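PDB 2ORY: lipase from Photobacterium sp. M37, which hydrolyses the ester bonds of triacylglycerols as a cold-adapted class 3 lipase with the alpha/beta-hydrolase fold. Local coordinates for residues Y131-L136 / S180-L185; K150-F155 / A184-D189; E294-P299 / P317-M322. One frame throughout, in Å; residues are numbered along the deposited sequence.

Interaction 1 (Y131-L136 / S180-L185); sequences YGLKTL and SSTLAL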
ATOM      1  N   TYR A 131      14.220  -1.620  -1.408  1.00 23.87           N
ATOM      2  CA  TYR A 131      14.609  -0.263  -1.030  1.00 25.48           C
ATOM      3  C   TYR A 131      13.449   0.454  -0.350  1.00 25.81           C
ATOM      4  O   TYR A 131      13.663   1.270   0.545  1.00 23.71           O
ATOM      5  CB  TYR A 131      15.099   0.564  -2.243  1.00 23.93           C
ATOM      6  CG  TYR A 131      16.501   0.190  -2.692  1.00 30.25           C
ATOM      7  CD1 TYR A 131      16.701  -0.721  -3.728  1.00 33.25           C
ATOM      8  CD2 TYR A 131      17.622   0.648  -2.000  1.00 32.15           C
ATOM      9  CE1 TYR A 131      17.978  -1.181  -4.061  1.00 35.42           C
ATOM     10  CE2 TYR A 131      18.909   0.192  -2.318  1.00 38.58           C
ATOM     11  CZ  TYR A 131      19.075  -0.730  -3.350  1.00 37.02           C
ATOM     12  OH  TYR A 131      20.321  -1.231  -3.654  1.00 36.31           O
ATOM     13  N   GLY A 132      12.224   0.153  -0.770  1.00 21.19           N
ATOM     14  CA  GLY A 132      11.070   0.785  -0.160  1.00 16.96           C
ATOM     15  C   GLY A 132      10.946   0.404   1.315  1.00 22.51           C
ATOM     16  O   GLY A 132      10.689   1.266   2.178  1.00 18.69           O
ATOM     17  N   LEU A 133      11.115  -0.887   1.604  1.00 21.18           N
ATOM     18  CA  LEU A 133      11.046  -1.390   2.982  1.00 24.23           C
ATOM     19  C   LEU A 133      12.173  -0.806   3.843  1.00 24.76           C
ATOM     20  O   LEU A 133      11.926  -0.414   4.980  1.00 24.67           O
ATOM     21  CB  LEU A 133      11.150  -2.924   3.013  1.00 25.83           C
ATOM     22  CG  LEU A 133      11.271  -3.568   4.409  1.00 25.52           C
ATOM     23  CD1 LEU A 133      10.046  -3.228   5.254  1.00 21.56           C
ATOM     24  CD2 LEU A 133      11.421  -5.080   4.269  1.00 17.97           C
ATOM     25  N   LYS A 134      13.401  -0.754   3.299  1.00 23.79           N
ATOM     26  CA  LYS A 134      14.559  -0.214   4.040  1.00 28.98           C
ATOM     27  C   LYS A 134      14.340   1.250   4.397  1.00 27.17           C
ATOM     28  O   LYS A 134      14.728   1.681   5.480  1.00 25.88           O
ATOM     29  CB  LYS A 134      15.877  -0.366   3.249  1.00 26.98           C
ATOM     30  CG  LYS A 134      16.269  -1.831   2.949  1.00 39.57           C
ATOM     31  CD  LYS A 134      16.320  -2.720   4.214  1.00 45.77           C
ATOM     32  CE  LYS A 134      15.436  -3.992   4.129  1.00 45.09           C
ATOM     33  NZ  LYS A 134      15.803  -4.950   3.027  1.00 47.58           N
ATOM     34  N   THR A 135      13.727   2.017   3.496  1.00 21.92           N
ATOM     35  CA  THR A 135      13.457   3.414   3.804  1.00 26.30           C
ATOM     36  C   THR A 135      12.435   3.495   4.947  1.00 24.74           C
ATOM     37  O   THR A 135      12.535   4.371   5.800  1.00 25.64           O
ATOM     38  CB  THR A 135      12.919   4.176   2.582  1.00 30.59           C
ATOM     39  OG1 THR A 135      11.610   3.693   2.251  1.00 47.06           O
ATOM     40  CG2 THR A 135      13.827   3.960   1.401  1.00 27.35           C
ATOM     41  N   LEU A 136      11.449   2.590   4.970  1.00 26.85           N
ATOM     42  CA  LEU A 136      10.462   2.590   6.067  1.00 24.23           C
ATOM     43  C   LEU A 136      11.083   2.138   7.403  1.00 23.48           C
ATOM     44  O   LEU A 136      10.654   2.575   8.462  1.00 23.45           O
ATOM     45  CB  LEU A 136       9.265   1.673   5.747  1.00 24.16           C
ATOM     46  CG  LEU A 136       8.382   2.041   4.535  1.00 28.21           C
ATOM     47  CD1 LEU A 136       7.250   1.051   4.399  1.00 24.97           C
ATOM     48  CD2 LEU A 136       7.833   3.446   4.692  1.00 21.61           C
ATOM     49  N   SER A 180       3.092  -2.413   2.886  1.00 22.45           N
ATOM     50  CA  SER A 180       2.489  -2.784   4.160  1.00 23.54           C
ATOM     51  C   SER A 180       2.513  -4.293   4.355  1.00 24.47           C
ATOM     52  O   SER A 180       2.938  -4.782   5.396  1.00 24.48           O
ATOM     53  CB  SER A 180       1.046  -2.256   4.264  1.00 26.49           C
ATOM     54  OG  SER A 180       0.195  -2.803   3.262  1.00 21.90           O
ATOM     55  N   SER A 181       2.084  -5.041   3.349  1.00 26.85           N
ATOM     56  CA  SER A 181       2.066  -6.487   3.499  1.00 24.10           C
ATOM     57  C   SER A 181       3.495  -6.994   3.697  1.00 28.58           C
ATOM     58  O   SER A 181       3.757  -7.889   4.515  1.00 28.61           O
ATOM     59  CB  SER A 181       1.410  -7.133   2.279  1.00 20.49           C
ATOM     60  OG  SER A 181       2.070  -6.768   1.085  1.00 21.56           O
ATOM     61  N   THR A 182       4.432  -6.399   2.967  1.00 29.55           N
ATOM     62  CA  THR A 182       5.821  -6.797   3.097  1.00 26.81           C
ATOM     63  C   THR A 182       6.334  -6.406   4.493  1.00 27.44           C
ATOM     64  O   THR A 182       6.998  -7.204   5.146  1.00 29.56           O
ATOM     65  CB  THR A 182       6.689  -6.154   1.962  1.00 26.99           C
ATOM     66  OG1 THR A 182       6.180  -6.574   0.682  1.00 23.29           O
ATOM     67  CG2 THR A 182       8.172  -6.592   2.073  1.00 21.37           C
ATOM     68  N   LEU A 183       5.992  -5.208   4.972  1.00 23.06           N
ATOM     69  CA  LEU A 183       6.460  -4.782   6.284  1.00 21.48           C
ATOM     70  C   LEU A 183       5.913  -5.705   7.367  1.00 26.58           C
ATOM     71  O   LEU A 183       6.649  -6.075   8.294  1.00 25.18           O
ATOM     72  CB  LEU A 183       6.057  -3.327   6.594  1.00 20.97           C
ATOM     73  CG  LEU A 183       6.629  -2.795   7.925  1.00 22.35           C
ATOM     74  CD1 LEU A 183       7.120  -1.367   7.797  1.00 21.91           C
ATOM     75  CD2 LEU A 183       5.571  -2.865   8.989  1.00 24.34           C
ATOM     76  N   ALA A 184       4.634  -6.069   7.245  1.00 21.87           N
ATOM     77  CA  ALA A 184       3.982  -6.960   8.206  1.00 25.36           C
ATOM     78  C   ALA A 184       4.729  -8.291   8.309  1.00 24.42           C
ATOM     79  O   ALA A 184       4.903  -8.823   9.402  1.00 25.64           O
ATOM     80  CB  ALA A 184       2.529  -7.204   7.796  1.00 24.51           C
ATOM     81  N   LEU A 185       5.163  -8.833   7.172  1.00 23.20           N
ATOM     82  CA  LEU A 185       5.900 -10.090   7.186  1.00 22.89           C
ATOM     83  C   LEU A 185       7.240  -9.910   7.893  1.00 25.07           C
ATOM     84  O   LEU A 185       7.695 -10.814   8.592  1.00 25.33           O
ATOM     85  CB  LEU A 185       6.157 -10.627   5.766  1.00 27.55           C
ATOM     86  CG  LEU A 185       6.870 -12.001   5.680  1.00 30.67           C
ATOM     87  CD1 LEU A 185       6.042 -13.067   6.395  1.00 24.80           C
ATOM     88  CD2 LEU A 185       7.071 -12.417   4.235  1.00 25.73           C
TER
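Leu133 and Leu136 of helix 127-138 pack against Thr182 and Leu183 of helix 175-189, and everything that passes between the two segments is apolar. Leu133 touches with both of its methyls. CD1 settles close to the backbone of the other helix, 4.0 Å from Leu183 CA, while CD2 meets the methyl CG2 of Thr182 at 4.2 Å. That methyl stands anti to the backbone N of Thr182, and OG1 (chi1 -59°) is bonded back to Ala178 O in its own helix, so the residue gives its carbon side to the leucine. Leu136 adds a methyl contact, its CD1 lying 4.2 Å from Leu183 CD1 as the two side chains pass at a slant.

The helix axes come within 10.2 Å and cross at -65°, with Leu133 and Leu183 as the closest CA pair. Helix 175-189 starts within what is probably the nucleophile elbow (Gly172, Ser174, Gly176) of the alpha/beta-hydrolase fold, and Leu183 and Ala184 also touch Val170 on strand 166-173 of the central sheet.

The polar side chains of 180-185 turn their hydroxyls back on their own helix. Besides the Thr182 bond, Ser180 OG is hydrogen-bonded to Gly176 O, one turn earlier, and Ser181 OG to Gly177 O and Ala178 O.

Interaction 2 (K150-F155 / A184-D189); sequences KTILQF and ALWLKD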
ATOM      1  N   LYS A 150      12.597   8.017  16.642  1.00 33.85           N
ATOM      2  CA  LYS A 150      12.612   6.577  16.851  1.00 32.52           C
ATOM      3  C   LYS A 150      12.171   5.878  15.579  1.00 29.05           C
ATOM      4  O   LYS A 150      11.269   6.355  14.895  1.00 27.67           O
ATOM      5  CB  LYS A 150      11.664   6.204  17.991  1.00 37.76           C
ATOM      6  CG  LYS A 150      12.142   6.652  19.357  1.00 37.27           C
ATOM      7  CD  LYS A 150      10.983   7.124  20.219  1.00 45.27           C
ATOM      8  CE  LYS A 150      11.481   7.667  21.556  1.00 45.71           C
ATOM      9  NZ  LYS A 150      10.430   8.481  22.227  1.00 46.77           N
ATOM     10  N   THR A 151      12.823   4.767  15.248  1.00 27.45           N
ATOM     11  CA  THR A 151      12.443   4.000  14.065  1.00 31.49           C
ATOM     12  C   THR A 151      11.150   3.301  14.464  1.00 30.76           C
ATOM     13  O   THR A 151      10.793   3.292  15.641  1.00 27.30           O
ATOM     14  CB  THR A 151      13.475   2.911  13.712  1.00 33.62           C
ATOM     15  OG1 THR A 151      13.634   2.028  14.833  1.00 31.34           O
ATOM     16  CG2 THR A 151      14.827   3.549  13.326  1.00 32.49           C
ATOM     17  N   ILE A 152      10.448   2.721  13.502  1.00 28.93           N
ATOM     18  CA  ILE A 152       9.202   2.042  13.814  1.00 26.62           C
ATOM     19  C   ILE A 152       9.485   0.884  14.783  1.00 29.81           C
ATOM     20  O   ILE A 152       8.740   0.672  15.741  1.00 29.63           O
ATOM     21  CB  ILE A 152       8.509   1.512  12.525  1.00 27.59           C
ATOM     22  CG1 ILE A 152       7.154   0.880  12.868  1.00 26.72           C
ATOM     23  CG2 ILE A 152       9.386   0.488  11.825  1.00 23.00           C
ATOM     24  CD1 ILE A 152       6.126   1.857  13.311  1.00 22.66           C
ATOM     25  N   LEU A 153      10.567   0.148  14.551  1.00 27.74           N
ATOM     26  CA  LEU A 153      10.886  -0.977  15.422  1.00 27.98           C
ATOM     27  C   LEU A 153      11.190  -0.519  16.852  1.00 28.67           C
ATOM     28  O   LEU A 153      10.693  -1.106  17.822  1.00 29.67           O
ATOM     29  CB  LEU A 153      12.055  -1.784  14.845  1.00 29.90           C
ATOM     30  CG  LEU A 153      12.463  -3.043  15.616  1.00 31.60           C
ATOM     31  CD1 LEU A 153      11.248  -3.907  15.854  1.00 31.75           C
ATOM     32  CD2 LEU A 153      13.531  -3.801  14.845  1.00 31.23           C
ATOM     33  N   GLN A 154      12.006   0.521  16.993  1.00 28.08           N
ATOM     34  CA  GLN A 154      12.317   1.039  18.315  1.00 26.13           C
ATOM     35  C   GLN A 154      11.036   1.521  19.004  1.00 31.27           C
ATOM     36  O   GLN A 154      10.828   1.258  20.195  1.00 32.49           O
ATOM     37  CB  GLN A 154      13.322   2.186  18.209  1.00 28.86           C
ATOM     38  CG  GLN A 154      14.681   1.753  17.647  1.00 32.60           C
ATOM     39  CD  GLN A 154      15.571   2.928  17.295  1.00 36.02           C
ATOM     40  OE1 GLN A 154      15.088   4.038  17.075  1.00 35.13           O
ATOM     41  NE2 GLN A 154      16.876   2.687  17.218  1.00 39.10           N
ATOM     42  N   PHE A 155      10.172   2.218  18.269  1.00 25.73           N
ATOM     43  CA  PHE A 155       8.922   2.717  18.853  1.00 30.15           C
ATOM     44  C   PHE A 155       8.015   1.592  19.378  1.00 30.62           C
ATOM     45  O   PHE A 155       7.475   1.681  20.482  1.00 30.47           O
ATOM     46  CB  PHE A 155       8.126   3.544  17.830  1.00 28.22           C
ATOM     47  CG  PHE A 155       6.767   3.966  18.321  1.00 29.98           C
ATOM     48  CD1 PHE A 155       6.635   4.990  19.248  1.00 28.09           C
ATOM     49  CD2 PHE A 155       5.621   3.305  17.891  1.00 30.62           C
ATOM     50  CE1 PHE A 155       5.388   5.345  19.737  1.00 29.77           C
ATOM     51  CE2 PHE A 155       4.372   3.655  18.377  1.00 29.34           C
ATOM     52  CZ  PHE A 155       4.254   4.678  19.302  1.00 22.94           C
ATOM     53  N   ALA A 184       4.634  -6.069   7.245  1.00 21.87           N
ATOM     54  CA  ALA A 184       3.982  -6.960   8.206  1.00 25.36           C
ATOM     55  C   ALA A 184       4.729  -8.291   8.309  1.00 24.42           C
ATOM     56  O   ALA A 184       4.903  -8.823   9.402  1.00 25.64           O
ATOM     57  CB  ALA A 184       2.529  -7.204   7.796  1.00 24.51           C
ATOM     58  N   LEU A 185       5.163  -8.833   7.172  1.00 23.20           N
ATOM     59  CA  LEU A 185       5.900 -10.090   7.186  1.00 22.89           C
ATOM     60  C   LEU A 185       7.240  -9.910   7.893  1.00 25.07           C
ATOM     61  O   LEU A 185       7.695 -10.814   8.592  1.00 25.33           O
ATOM     62  CB  LEU A 185       6.157 -10.627   5.766  1.00 27.55           C
ATOM     63  CG  LEU A 185       6.870 -12.001   5.680  1.00 30.67           C
ATOM     64  CD1 LEU A 185       6.042 -13.067   6.395  1.00 24.80           C
ATOM     65  CD2 LEU A 185       7.071 -12.417   4.235  1.00 25.73           C
ATOM     66  N   TRP A 186       7.875  -8.753   7.718  1.00 21.95           N
ATOM     67  CA  TRP A 186       9.153  -8.521   8.370  1.00 24.32           C
ATOM     68  C   TRP A 186       8.975  -8.521   9.886  1.00 30.01           C
ATOM     69  O   TRP A 186       9.788  -9.098  10.604  1.00 30.35           O
ATOM     70  CB  TRP A 186       9.760  -7.200   7.911  1.00 26.91           C
ATOM     71  CG  TRP A 186      10.778  -6.640   8.859  1.00 21.15           C
ATOM     72  CD1 TRP A 186      11.966  -7.201   9.212  1.00 25.48           C
ATOM     73  CD2 TRP A 186      10.698  -5.393   9.552  1.00 23.42           C
ATOM     74  NE1 TRP A 186      12.639  -6.379  10.079  1.00 20.44           N
ATOM     75  CE2 TRP A 186      11.884  -5.260  10.307  1.00 20.85           C
ATOM     76  CE3 TRP A 186       9.742  -4.361   9.599  1.00 20.35           C
ATOM     77  CZ2 TRP A 186      12.143  -4.144  11.104  1.00 21.50           C
ATOM     78  CZ3 TRP A 186      10.004  -3.252  10.386  1.00 22.61           C
ATOM     79  CH2 TRP A 186      11.201  -3.151  11.129  1.00 16.72           C
ATOM     80  N   LEU A 187       7.909  -7.875  10.363  1.00 29.90           N
ATOM     81  CA  LEU A 187       7.613  -7.817  11.793  1.00 29.86           C
ATOM     82  C   LEU A 187       7.351  -9.228  12.307  1.00 27.68           C
ATOM     83  O   LEU A 187       7.808  -9.599  13.382  1.00 29.16           O
ATOM     84  CB  LEU A 187       6.396  -6.917  12.050  1.00 28.71           C
ATOM     85  CG  LEU A 187       6.622  -5.428  11.779  1.00 23.99           C
ATOM     86  CD1 LEU A 187       5.355  -4.594  12.029  1.00 17.21           C
ATOM     87  CD2 LEU A 187       7.720  -4.970  12.699  1.00 24.58           C
ATOM     88  N   LYS A 188       6.605 -10.005  11.525  1.00 30.22           N
ATOM     89  CA  LYS A 188       6.302 -11.396  11.835  1.00 28.72           C
ATOM     90  C   LYS A 188       7.611 -12.198  11.971  1.00 33.47           C
ATOM     91  O   LYS A 188       7.836 -12.896  12.971  1.00 34.59           O
ATOM     92  CB  LYS A 188       5.490 -12.012  10.697  1.00 34.50           C
ATOM     93  CG  LYS A 188       4.001 -12.111  10.928  1.00 44.63           C
ATOM     94  CD  LYS A 188       3.669 -13.318  11.782  1.00 44.77           C
ATOM     95  CE  LYS A 188       2.189 -13.644  11.702  1.00 48.27           C
ATOM     96  NZ  LYS A 188       1.863 -14.872  12.473  1.00 53.80           N
ATOM     97  N   ASP A 189       8.466 -12.094  10.954  1.00 29.78           N
ATOM     98  CA  ASP A 189       9.721 -12.826  10.936  1.00 29.65           C
ATOM     99  C   ASP A 189      10.715 -12.519  12.043  1.00 29.32           C
ATOM    100  O   ASP A 189      11.561 -13.358  12.335  1.00 30.70           O
ATOM    101  CB  ASP A 189      10.427 -12.664   9.595  1.00 33.05           C
ATOM    102  CG  ASP A 189       9.814 -13.515   8.496  1.00 34.19           C
ATOM    103  OD1 ASP A 189       9.302 -14.622   8.791  1.00 30.12           O
ATOM    104  OD2 ASP A 189       9.867 -13.080   7.324  1.00 32.74           O
TER
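The backbones of 150-155 and 184-189 stand well apart, the nearest CA atoms, those of Leu153 and Leu187, being separated by 8.4 Å, and the indole of Trp186, near the C-terminal end of helix 175-189, spans the gap to Ile152 and Leu153 in the first turn of helix 152-160. Both helices lie on the central sheet of the alpha/beta-hydrolase fold, Ile152 touching strand 66-78 and Leu187 strand 199-206.

The start of helix 152-160 is fixed by a capping box. Thr151 OG1 takes the N-H of Gln154 at 3.1 Å, and Gln154 OE1 accepts from Thr151 N at 3.0 Å, nearly straight at 173° although the donor sits above the carbonyl plane.

A chi1 of 159° at Trp186 swings CG away from the backbone N and carries the six-membered ring out toward helix 152-160. Leu187 CD2 covers one face of the indole, 3.6 Å above its plane and toward the rim, and the ring of Tyr115 also meets it. Leu153 approaches obliquely, its CD2 4.0 Å from Trp186 CZ2. Ile152 comes in at the indole edge near the ring plane, with its methyl CG2 4.1 Å from both CZ3 and CH2 of Trp186.

Interaction 3 (E294-P299 / P317-M322); sequences EGNINP and PELMGM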
ATOM      1  N   GLU A 294     -15.318  -6.958  -8.268  1.00 41.54           N
ATOM      2  CA  GLU A 294     -15.592  -6.815  -9.698  1.00 41.74           C
ATOM      3  C   GLU A 294     -15.847  -5.343  -9.981  1.00 38.83           C
ATOM      4  O   GLU A 294     -16.847  -4.786  -9.530  1.00 35.20           O
ATOM      5  CB  GLU A 294     -16.832  -7.624 -10.121  1.00 47.94           C
ATOM      6  CG  GLU A 294     -16.826  -9.104  -9.715  1.00 59.38           C
ATOM      7  CD  GLU A 294     -17.905  -9.951 -10.429  1.00 67.33           C
ATOM      8  OE1 GLU A 294     -18.227 -11.059  -9.926  1.00 62.32           O
ATOM      9  OE2 GLU A 294     -18.420  -9.519 -11.497  1.00 67.17           O
ATOM     10  N   GLY A 295     -14.943  -4.727 -10.735  1.00 38.26           N
ATOM     11  CA  GLY A 295     -15.075  -3.317 -11.065  1.00 38.29           C
ATOM     12  C   GLY A 295     -15.901  -3.056 -12.309  1.00 33.42           C
ATOM     13  O   GLY A 295     -16.202  -3.975 -13.058  1.00 31.82           O
ATOM     14  N   ASN A 296     -16.255  -1.796 -12.527  1.00 34.75           N
ATOM     15  CA  ASN A 296     -17.055  -1.402 -13.675  1.00 36.98           C
ATOM     16  C   ASN A 296     -16.430  -0.260 -14.442  1.00 37.19           C
ATOM     17  O   ASN A 296     -16.179   0.807 -13.885  1.00 36.63           O
ATOM     18  CB  ASN A 296     -18.439  -0.981 -13.209  1.00 39.44           C
ATOM     19  CG  ASN A 296     -19.154  -2.090 -12.510  1.00 42.35           C
ATOM     20  OD1 ASN A 296     -19.523  -3.089 -13.133  1.00 43.93           O
ATOM     21  ND2 ASN A 296     -19.333  -1.946 -11.204  1.00 37.63           N
ATOM     22  N   ILE A 297     -16.212  -0.481 -15.734  1.00 37.54           N
ATOM     23  CA  ILE A 297     -15.601   0.525 -16.593  1.00 35.60           C
ATOM     24  C   ILE A 297     -16.412   1.812 -16.631  1.00 34.75           C
ATOM     25  O   ILE A 297     -17.582   1.788 -16.982  1.00 37.08           O
ATOM     26  CB  ILE A 297     -15.428  -0.023 -18.036  1.00 36.56           C
ATOM     27  CG1 ILE A 297     -14.403  -1.164 -18.042  1.00 36.65           C
ATOM     28  CG2 ILE A 297     -14.929   1.058 -18.950  1.00 36.88           C
ATOM     29  CD1 ILE A 297     -14.168  -1.802 -19.410  1.00 39.94           C
ATOM     30  N   ASN A 298     -15.787   2.928 -16.257  1.00 32.44           N
ATOM     31  CA  ASN A 298     -16.443   4.238 -16.282  1.00 33.27           C
ATOM     32  C   ASN A 298     -16.410   4.732 -17.732  1.00 30.69           C
ATOM     33  O   ASN A 298     -15.384   5.224 -18.212  1.00 34.53           O
ATOM     34  CB  ASN A 298     -15.708   5.220 -15.381  1.00 33.19           C
ATOM     35  CG  ASN A 298     -16.419   6.534 -15.287  1.00 38.34           C
ATOM     36  OD1 ASN A 298     -17.412   6.743 -15.971  1.00 43.25           O
ATOM     37  ND2 ASN A 298     -15.925   7.431 -14.444  1.00 36.60           N
ATOM     38  N   PRO A 299     -17.539   4.603 -18.448  1.00 31.93           N
ATOM     39  CA  PRO A 299     -17.708   4.999 -19.853  1.00 30.76           C
ATOM     40  C   PRO A 299     -17.308   6.430 -20.227  1.00 32.23           C
ATOM     41  O   PRO A 299     -16.946   6.698 -21.365  1.00 33.66           O
ATOM     42  CB  PRO A 299     -19.181   4.721 -20.101  1.00 33.51           C
ATOM     43  CG  PRO A 299     -19.789   5.055 -18.766  1.00 34.72           C
ATOM     44  CD  PRO A 299     -18.852   4.342 -17.830  1.00 34.78           C
ATOM     45  N   PRO A 317     -12.929   3.057  -2.866  1.00 31.20           N
ATOM     46  CA  PRO A 317     -13.986   3.618  -2.016  1.00 30.60           C
ATOM     47  C   PRO A 317     -15.359   3.468  -2.659  1.00 36.41           C
ATOM     48  O   PRO A 317     -16.381   3.433  -1.975  1.00 39.34           O
ATOM     49  CB  PRO A 317     -13.577   5.079  -1.859  1.00 29.99           C
ATOM     50  CG  PRO A 317     -12.754   5.350  -3.078  1.00 31.24           C
ATOM     51  CD  PRO A 317     -11.958   4.090  -3.259  1.00 30.66           C
ATOM     52  N   GLU A 318     -15.384   3.357  -3.981  1.00 37.53           N
ATOM     53  CA  GLU A 318     -16.649   3.217  -4.680  1.00 39.94           C
ATOM     54  C   GLU A 318     -17.220   1.808  -4.579  1.00 38.69           C
ATOM     55  O   GLU A 318     -18.386   1.625  -4.233  1.00 44.47           O
ATOM     56  CB  GLU A 318     -16.479   3.625  -6.140  1.00 39.25           C
ATOM     57  CG  GLU A 318     -17.690   3.362  -6.995  1.00 45.65           C
ATOM     58  CD  GLU A 318     -17.777   4.299  -8.183  1.00 49.85           C
ATOM     59  OE1 GLU A 318     -18.332   5.408  -8.014  1.00 52.85           O
ATOM     60  OE2 GLU A 318     -17.284   3.937  -9.277  1.00 45.52           O
ATOM     61  N   LEU A 319     -16.398   0.810  -4.863  1.00 35.53           N
ATOM     62  CA  LEU A 319     -16.837  -0.578  -4.806  1.00 34.38           C
ATOM     63  C   LEU A 319     -17.049  -1.076  -3.373  1.00 35.52           C
ATOM     64  O   LEU A 319     -17.599  -2.155  -3.150  1.00 34.17           O
ATOM     65  CB  LEU A 319     -15.806  -1.470  -5.509  1.00 25.98           C
ATOM     66  CG  LEU A 319     -15.571  -1.196  -7.004  1.00 34.63           C
ATOM     67  CD1 LEU A 319     -14.427  -2.057  -7.502  1.00 17.93           C
ATOM     68  CD2 LEU A 319     -16.855  -1.491  -7.799  1.00 31.68           C
ATOM     69  N   MET A 320     -16.606  -0.288  -2.403  1.00 35.86           N
ATOM     70  CA  MET A 320     -16.720  -0.675  -1.005  1.00 35.65           C
ATOM     71  C   MET A 320     -17.699   0.205  -0.246  1.00 36.03           C
ATOM     72  O   MET A 320     -17.680   0.246   0.986  1.00 40.18           O
ATOM     73  CB  MET A 320     -15.337  -0.631  -0.332  1.00 29.18           C
ATOM     74  CG  MET A 320     -14.400  -1.779  -0.721  1.00 29.27           C
ATOM     75  SD  MET A 320     -12.783  -1.800   0.156  1.00 34.45           S
ATOM     76  CE  MET A 320     -11.746  -1.308  -1.163  1.00 41.55           C
ATOM     77  N   GLY A 321     -18.554   0.900  -0.988  1.00 35.94           N
ATOM     78  CA  GLY A 321     -19.544   1.775  -0.383  1.00 34.36           C
ATOM     79  C   GLY A 321     -18.989   2.825   0.558  1.00 35.82           C
ATOM     80  O   GLY A 321     -19.567   3.094   1.612  1.00 40.60           O
ATOM     81  N   MET A 322     -17.887   3.450   0.174  1.00 32.48           N
ATOM     82  CA  MET A 322     -17.266   4.442   1.035  1.00 34.12           C
ATOM     83  C   MET A 322     -17.201   5.837   0.406  1.00 36.75           C
ATOM     84  O   MET A 322     -16.592   6.757   0.971  1.00 32.70           O
ATOM     85  CB  MET A 322     -15.858   3.967   1.406  1.00 34.19           C
ATOM     86  CG  MET A 322     -15.819   2.762   2.338  1.00 37.20           C
ATOM     87  SD  MET A 322     -16.230   3.216   4.020  1.00 46.39           S
ATOM     88  CE  MET A 322     -14.637   3.702   4.633  1.00 34.69           C
TER
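Leu319, in the last turn of helix 304-319, leans its isobutyl group on the backbone of Glu294 and Gly295. CB points from the helix toward the loop but stays too far back to touch it. With CG beside the backbone N (chi1 -62°), the branch point is carried outward, yet it too makes no close contact with the loop; the work is left to the two methyls. CD1 prolongs the chain, anti to CA (chi2 174°), and ends 3.8 Å from Gly295 CA. CD2 turns to the Glu294 peptide, 3.7 Å from Glu294 O, and the same methyl also meets the side-chain amide of Asn296, with ND2 at 4.2 Å. Both methyls lie against the same side of the Glu294-Gly295 peptide, and Asn233 and Leu293 also touch the side chain.

Just beyond Leu319 the helix is closed by a Schellman motif: Met322 N bonds to Pro317 O, Gly321 N more weakly to Glu318 O, and Gly321 takes the positive phi. His312, probably the histidine of a Ser-His-Asp triad with Ser174 and Asp236, belongs to this same helix, though Leu319 does not touch that group.

Two of the loop's backbone polar atoms have partners outside the two segments, Gly295 N with Ser234 OG and Asn296 O with Gln311 NE2. Because Leu319 brings only methyls, its contact with the peptide and the amide is van der Waals, a partly exposed touch that carries little directional preference.

In the fold
From the N terminus, interaction 1 opens first, on helix 127-138, and interaction 2 opens next, on helix 152-160, the following helix in the chain. Both loops run through strand 166-173 before closing on helix 175-189, where their segments share Ala184 and Leu185; the two loops therefore overlap and end on the same stretch. They also touch, Leu136 O lying 4.2 Å from Ile152 CG2. Together they fasten two successive helices to the one that runs out of the probable nucleophile elbow. Interaction 3 comes later, in series, closing a short loop made largely of helix 304-319 on the other side of the chain's centre, with its centre about 28 Å from that of interaction 1.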